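Local coordinates for protein dihydroorotase (Saccharomyces cerevisiae S288C, PDB 6L0A) that catalyses the reversible, zinc-dependent interconversion of N-carbamoyl-L-aspartate and dihydroorotate, the third step of de novo pyrimidine biosynthesis, at residues S36-T50 / K67-L80. Residues are numbered along the deposited sequence; the frame is centred on the assembly and turned at random.
Sequences SIAYIMPNLQPPITT and KTTFLMSFYLSKDL. With LMR ((2S)-2-hydroxybutanedioic acid), chain M.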
loop_
_atom_site.group_PDB
_atom_site.type_symbol
_atom_site.label_atom_id
_atom_site.label_comp_id
_atom_site.label_asym_id
_atom_site.label_seq_id
_atom_site.Cartn_x
_atom_site.Cartn_y
_atom_site.Cartn_z
ATOM N N SER C 36 -26.450 17.822 5.467
ATOM C CA SER C 36 -27.207 19.000 5.055
ATOM C C SER C 36 -26.350 20.014 4.306
ATOM O O SER C 36 -26.813 20.608 3.326
ATOM C CB SER C 36 -27.832 19.668 6.285
ATOM O OG SER C 36 -28.387 20.925 5.932
ATOM N N ILE C 37 -25.103 20.192 4.749
ATOM C CA ILE C 37 -24.189 21.217 4.258
ATOM C C ILE C 37 -22.947 20.515 3.711
ATOM O O ILE C 37 -22.359 19.684 4.406
ATOM C CB ILE C 37 -23.786 22.194 5.376
ATOM C CG1 ILE C 37 -25.012 22.898 5.968
ATOM C CG2 ILE C 37 -22.776 23.221 4.862
ATOM C CD1 ILE C 37 -24.811 23.316 7.423
ATOM N N ALA C 38 -22.548 20.860 2.486
ATOM C CA ALA C 38 -21.391 20.252 1.827
ATOM C C ALA C 38 -20.427 21.328 1.339
ATOM O O ALA C 38 -20.843 22.283 0.678
ATOM C CB ALA C 38 -21.834 19.392 0.638
ATOM N N TYR C 39 -19.138 21.159 1.637
ATOM C CA TYR C 39 -18.094 22.011 1.080
ATOM C C TYR C 39 -17.496 21.293 -0.123
ATOM O O TYR C 39 -16.897 20.223 0.035
ATOM C CB TYR C 39 -17.020 22.306 2.117
ATOM C CG TYR C 39 -15.953 23.292 1.669
ATOM C CD1 TYR C 39 -16.274 24.604 1.368
ATOM C CD2 TYR C 39 -14.618 22.907 1.586
ATOM C CE1 TYR C 39 -15.288 25.523 0.977
ATOM C CE2 TYR C 39 -13.624 23.811 1.195
ATOM C CZ TYR C 39 -13.976 25.121 0.897
ATOM O OH TYR C 39 -13.012 26.038 0.526
ATOM N N ILE C 40 -17.658 21.877 -1.307
ATOM C CA ILE C 40 -17.434 21.200 -2.585
ATOM C C ILE C 40 -16.016 21.469 -3.074
ATOM O O ILE C 40 -15.629 22.622 -3.294
ATOM C CB ILE C 40 -18.456 21.657 -3.639
ATOM C CG1 ILE C 40 -19.876 21.358 -3.154
ATOM C CG2 ILE C 40 -18.179 21.023 -5.000
ATOM C CD1 ILE C 40 -20.193 19.843 -3.050
ATOM N N MET C 41 -15.260 20.405 -3.307
ATOM C CA MET C 41 -13.867 20.578 -3.692
ATOM C C MET C 41 -13.743 20.905 -5.183
ATOM O O MET C 41 -14.635 20.591 -5.978
ATOM C CB MET C 41 -13.082 19.323 -3.333
ATOM C CG MET C 41 -12.869 19.180 -1.806
ATOM S SD MET C 41 -11.938 20.567 -1.142
ATOM C CE MET C 41 -12.190 20.470 0.636
ATOM N N PRO C 42 -12.626 21.532 -5.593
ATOM C CA PRO C 42 -12.571 22.131 -6.935
ATOM C C PRO C 42 -11.661 21.440 -7.950
ATOM O O PRO C 42 -11.329 22.037 -8.981
ATOM C CB PRO C 42 -12.041 23.534 -6.631
ATOM C CG PRO C 42 -11.014 23.269 -5.574
ATOM C CD PRO C 42 -11.594 22.119 -4.717
ATOM N N ASN C 43 -11.212 20.220 -7.678
ATOM C CA ASN C 43 -10.217 19.582 -8.543
ATOM C C ASN C 43 -10.911 18.887 -9.721
ATOM O O ASN C 43 -10.791 17.688 -9.961
ATOM C CB ASN C 43 -9.341 18.627 -7.736
ATOM C CG ASN C 43 -10.122 17.496 -7.112
ATOM O OD1 ASN C 43 -11.325 17.623 -6.849
ATOM N ND2 ASN C 43 -9.444 16.363 -6.870
ATOM N N LEU C 44 -11.658 19.700 -10.473
ATOM C CA LEU C 44 -12.221 19.276 -11.742
ATOM C C LEU C 44 -11.159 19.350 -12.843
ATOM O O LEU C 44 -10.011 19.768 -12.623
ATOM C CB LEU C 44 -13.426 20.145 -12.100
ATOM C CG LEU C 44 -14.521 20.310 -11.036
ATOM C CD1 LEU C 44 -15.732 21.055 -11.594
ATOM C CD2 LEU C 44 -14.944 18.971 -10.510
ATOM N N GLN C 45 -11.562 18.934 -14.044
ATOM C CA GLN C 45 -10.780 19.096 -15.265
ATOM C C GLN C 45 -11.554 20.009 -16.208
ATOM O O GLN C 45 -12.595 19.595 -16.741
ATOM C CB GLN C 45 -10.515 17.750 -15.940
ATOM C CG GLN C 45 -9.605 16.802 -15.167
ATOM C CD GLN C 45 -9.195 15.600 -16.010
ATOM O OE1 GLN C 45 -9.360 15.600 -17.235
ATOM N NE2 GLN C 45 -8.661 14.574 -15.362
ATOM N N PRO C 46 -11.131 21.261 -16.412
ATOM C CA PRO C 46 -10.033 21.934 -15.726
ATOM C C PRO C 46 -10.437 22.299 -14.309
ATOM O O PRO C 46 -11.635 22.265 -14.014
ATOM C CB PRO C 46 -9.806 23.201 -16.569
ATOM C CG PRO C 46 -10.665 23.047 -17.767
ATOM C CD PRO C 46 -11.779 22.160 -17.382
ATOM N N PRO C 47 -9.461 22.635 -13.464
ATOM C CA PRO C 47 -9.779 23.022 -12.084
ATOM C C PRO C 47 -10.624 24.282 -12.057
ATOM O O PRO C 47 -10.557 25.121 -12.959
ATOM C CB PRO C 47 -8.405 23.275 -11.453
ATOM C CG PRO C 47 -7.467 23.477 -12.628
ATOM C CD PRO C 47 -8.012 22.609 -13.717
ATOM N N ILE C 48 -11.404 24.425 -10.991
ATOM C CA ILE C 48 -12.256 25.602 -10.840
ATOM C C ILE C 48 -11.392 26.779 -10.409
ATOM O O ILE C 48 -10.997 26.879 -9.243
ATOM C CB ILE C 48 -13.378 25.368 -9.829
ATOM C CG1 ILE C 48 -14.146 24.094 -10.161
ATOM C CG2 ILE C 48 -14.272 26.605 -9.803
ATOM C CD1 ILE C 48 -15.278 23.832 -9.185
ATOM N N THR C 49 -11.136 27.708 -11.339
ATOM C CA THR C 49 -10.308 28.869 -11.051
ATOM C C THR C 49 -10.925 30.162 -11.568
ATOM O O THR C 49 -10.233 31.186 -11.605
ATOM C CB THR C 49 -8.912 28.704 -11.660
ATOM O OG1 THR C 49 -9.019 28.692 -13.094
ATOM C CG2 THR C 49 -8.263 27.399 -11.194
ATOM N N THR C 50 -12.187 30.144 -11.998
ATOM C CA THR C 50 -12.821 31.342 -12.524
ATOM C C THR C 50 -14.196 31.529 -11.898
ATOM O O THR C 50 -14.861 30.572 -11.484
ATOM C CB THR C 50 -12.938 31.299 -14.053
ATOM O OG1 THR C 50 -13.770 30.203 -14.449
ATOM C CG2 THR C 50 -11.552 31.168 -14.699
ATOM N N LYS C 67 -32.305 20.712 -1.648
ATOM C CA LYS C 67 -32.308 20.863 -0.198
ATOM C C LYS C 67 -30.916 20.831 0.421
ATOM O O LYS C 67 -30.795 20.936 1.646
ATOM C CB LYS C 67 -33.185 19.782 0.443
ATOM C CG LYS C 67 -34.599 19.736 -0.141
ATOM C CD LYS C 67 -35.457 18.673 0.534
ATOM C CE LYS C 67 -36.812 18.555 -0.165
ATOM N NZ LYS C 67 -37.727 17.607 0.528
ATOM N N THR C 68 -29.869 20.697 -0.386
ATOM C CA THR C 68 -28.496 20.651 0.102
ATOM C C THR C 68 -27.868 22.039 0.038
ATOM O O THR C 68 -28.039 22.765 -0.943
ATOM C CB THR C 68 -27.686 19.659 -0.730
ATOM O OG1 THR C 68 -28.276 18.363 -0.582
ATOM C CG2 THR C 68 -26.243 19.603 -0.272
ATOM N N THR C 69 -27.166 22.411 1.100
ATOM C CA THR C 69 -26.486 23.699 1.176
ATOM C C THR C 69 -25.058 23.525 0.681
ATOM O O THR C 69 -24.302 22.737 1.251
ATOM C CB THR C 69 -26.502 24.214 2.610
ATOM O OG1 THR C 69 -27.869 24.461 2.990
ATOM C CG2 THR C 69 -25.666 25.488 2.743
ATOM N N PHE C 70 -24.692 24.258 -0.370
ATOM C CA PHE C 70 -23.419 24.074 -1.061
ATOM C C PHE C 70 -22.499 25.250 -0.762
ATOM O O PHE C 70 -22.843 26.396 -1.060
ATOM C CB PHE C 70 -23.633 23.954 -2.567
ATOM C CG PHE C 70 -24.269 22.669 -2.979
ATOM C CD1 PHE C 70 -23.568 21.479 -2.877
ATOM C CD2 PHE C 70 -25.578 22.640 -3.444
ATOM C CE1 PHE C 70 -24.145 20.278 -3.242
ATOM C CE2 PHE C 70 -26.176 21.433 -3.807
ATOM C CZ PHE C 70 -25.459 20.250 -3.710
ATOM N N LEU C 71 -21.338 24.963 -0.178
ATOM C CA LEU C 71 -20.268 25.937 0.006
ATOM C C LEU C 71 -19.162 25.599 -0.986
ATOM O O LEU C 71 -18.755 24.440 -1.077
ATOM C CB LEU C 71 -19.736 25.903 1.431
ATOM C CG LEU C 71 -20.762 26.012 2.564
ATOM C CD1 LEU C 71 -20.070 25.849 3.922
ATOM C CD2 LEU C 71 -21.537 27.334 2.476
ATOM N N MET C 72 -18.687 26.597 -1.720
ATOM C CA MET C 72 -17.876 26.370 -2.909
ATOM C C MET C 72 -16.439 26.827 -2.681
ATOM O O MET C 72 -16.156 27.608 -1.768
ATOM C CB MET C 72 -18.468 27.102 -4.112
ATOM C CG MET C 72 -19.958 26.811 -4.352
ATOM S SD MET C 72 -20.335 25.066 -4.683
ATOM C CE MET C 72 -19.484 24.798 -6.240
ATOM N N SER C 73 -15.532 26.348 -3.535
ATOM C CA SER C 73 -14.125 26.699 -3.407
ATOM C C SER C 73 -13.486 26.920 -4.774
ATOM O O SER C 73 -13.959 26.442 -5.809
ATOM C CB SER C 73 -13.326 25.605 -2.674
ATOM O OG SER C 73 -13.419 24.380 -3.395
ATOM N N PHE C 74 -12.385 27.667 -4.745
ATOM C CA PHE C 74 -11.434 27.735 -5.839
ATOM C C PHE C 74 -10.288 26.750 -5.604
ATOM O O PHE C 74 -9.947 26.409 -4.469
ATOM C CB PHE C 74 -10.836 29.145 -5.972
ATOM C CG PHE C 74 -11.701 30.129 -6.728
ATOM C CD1 PHE C 74 -12.622 29.701 -7.677
ATOM C CD2 PHE C 74 -11.548 31.488 -6.511
ATOM C CE1 PHE C 74 -13.396 30.625 -8.387
ATOM C CE2 PHE C 74 -12.314 32.417 -7.199
ATOM C CZ PHE C 74 -13.238 31.990 -8.141
ATOM N N TYR C 75 -9.674 26.332 -6.701
ATOM C CA TYR C 75 -8.457 25.527 -6.698
ATOM C C TYR C 75 -7.253 26.463 -6.714
ATOM O O TYR C 75 -7.208 27.401 -7.515
ATOM C CB TYR C 75 -8.506 24.647 -7.941
ATOM C CG TYR C 75 -7.427 23.640 -8.233
ATOM C CD1 TYR C 75 -6.180 24.034 -8.713
ATOM C CD2 TYR C 75 -7.697 22.280 -8.134
ATOM C CE1 TYR C 75 -5.216 23.085 -9.044
ATOM C CE2 TYR C 75 -6.745 21.329 -8.465
ATOM C CZ TYR C 75 -5.510 21.736 -8.911
ATOM O OH TYR C 75 -4.573 20.785 -9.245
ATOM N N LEU C 76 -6.285 26.233 -5.827
ATOM C CA LEU C 76 -5.132 27.139 -5.754
ATOM C C LEU C 76 -4.229 26.888 -6.958
ATOM O O LEU C 76 -3.484 25.906 -7.003
ATOM C CB LEU C 76 -4.379 26.959 -4.437
ATOM C CG LEU C 76 -3.274 28.006 -4.159
ATOM C CD1 LEU C 76 -3.882 29.379 -4.016
ATOM C CD2 LEU C 76 -2.473 27.675 -2.903
ATOM N N SER C 77 -4.275 27.779 -7.944
ATOM C CA SER C 77 -3.565 27.530 -9.194
ATOM C C SER C 77 -2.749 28.745 -9.603
ATOM O O SER C 77 -2.919 29.847 -9.078
ATOM C CB SER C 77 -4.519 27.141 -10.334
ATOM O OG SER C 77 -4.968 28.267 -11.062
ATOM N N LYS C 78 -1.838 28.499 -10.546
ATOM C CA LYS C 78 -1.027 29.572 -11.112
ATOM C C LYS C 78 -1.858 30.725 -11.648
ATOM O O LYS C 78 -1.379 31.865 -11.639
ATOM C CB LYS C 78 -0.189 29.005 -12.276
ATOM C CG LYS C 78 0.937 28.077 -11.899
ATOM C CD LYS C 78 1.594 27.573 -13.174
ATOM C CE LYS C 78 1.284 26.117 -13.378
ATOM N NZ LYS C 78 1.706 25.359 -12.174
ATOM N N ASP C 79 -3.096 30.454 -12.063
ATOM C CA ASP C 79 -3.925 31.437 -12.737
ATOM C C ASP C 79 -4.655 32.364 -11.774
ATOM O O ASP C 79 -5.112 33.434 -12.188
ATOM C CB ASP C 79 -4.933 30.719 -13.637
ATOM C CG ASP C 79 -4.257 29.824 -14.669
ATOM O OD1 ASP C 79 -3.123 30.148 -15.091
ATOM O OD2 ASP C 79 -4.840 28.783 -15.036
ATOM N N LEU C 80 -4.753 31.991 -10.500
ATOM C CA LEU C 80 -5.480 32.798 -9.529
ATOM C C LEU C 80 -4.787 34.141 -9.298
ATOM O O LEU C 80 -3.554 34.243 -9.315
ATOM C CB LEU C 80 -5.594 32.034 -8.210
ATOM C CG LEU C 80 -6.938 31.438 -7.812
ATOM C CD1 LEU C 80 -7.556 30.656 -8.965
ATOM C CD2 LEU C 80 -6.745 30.538 -6.596
HETATM C C1 LMR M . -7.923 13.456 -2.597
HETATM O O1A LMR M . -8.598 14.095 -1.745
HETATM O O1B LMR M . -6.697 13.358 -2.382
HETATM C C2 LMR M . -8.541 12.821 -3.864
HETATM O O2 LMR M . -8.440 11.413 -3.960
HETATM C C3 LMR M . -10.022 13.004 -3.866
HETATM C C4 LMR M . -10.297 12.879 -5.347
HETATM O O4A LMR M . -10.151 11.779 -5.983
HETATM O O4B LMR M . -10.652 13.944 -5.869
HETATM O O HOH W 1 -29.325 22.266 3.610
HETATM O O HOH W 2 -16.014 24.417 -5.696
#
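Ile40 lays CG1 against CD1 of Phe70 at 3.7 Å, and its CB meets SD of Met72, whose chain, bent at chi2 and chi3, lies alongside. On the other face of the sheet Leu71 CB sits at the edge of the Tyr39 ring, in its plane; Tyr39 CG is anti to the backbone N (chi1 -175°), which carries the ring past Leu71 to Ser73 CB, while the Tyr39 hydroxyl is hydrogen-bonded to Asn135 OD1. Between these layers run parallel strands 37-40 and 69-71, linked by helix 51-64 as a beta-alpha-beta unit, with four backbone hydrogen bonds from Thr69 N-Ser36 O to Ile40 N-Leu71 O (2.8 Å). Beyond them, Ser73 OG donates to Ile40 O in the carbonyl plane (2.8 Å), and a water bridges that oxygen to Ser73 N. Pro47 CB stands 3.5 Å from the Tyr75 ring centroid, a CH-pi contact over one face; Asn43 CB meets the ring edge, and Tyr75 OH is hydrogen-bonded to Asn107 O. With an alanine here, Pro47 CB would probably lose its ring face and Asn107 O its phenol partner. Asn43 ND2 donates nearly straight to malate O4B (2.9 Å, 172°): apolar packing thus backs a polar, ligand-binding loop at the strands' C-terminal end.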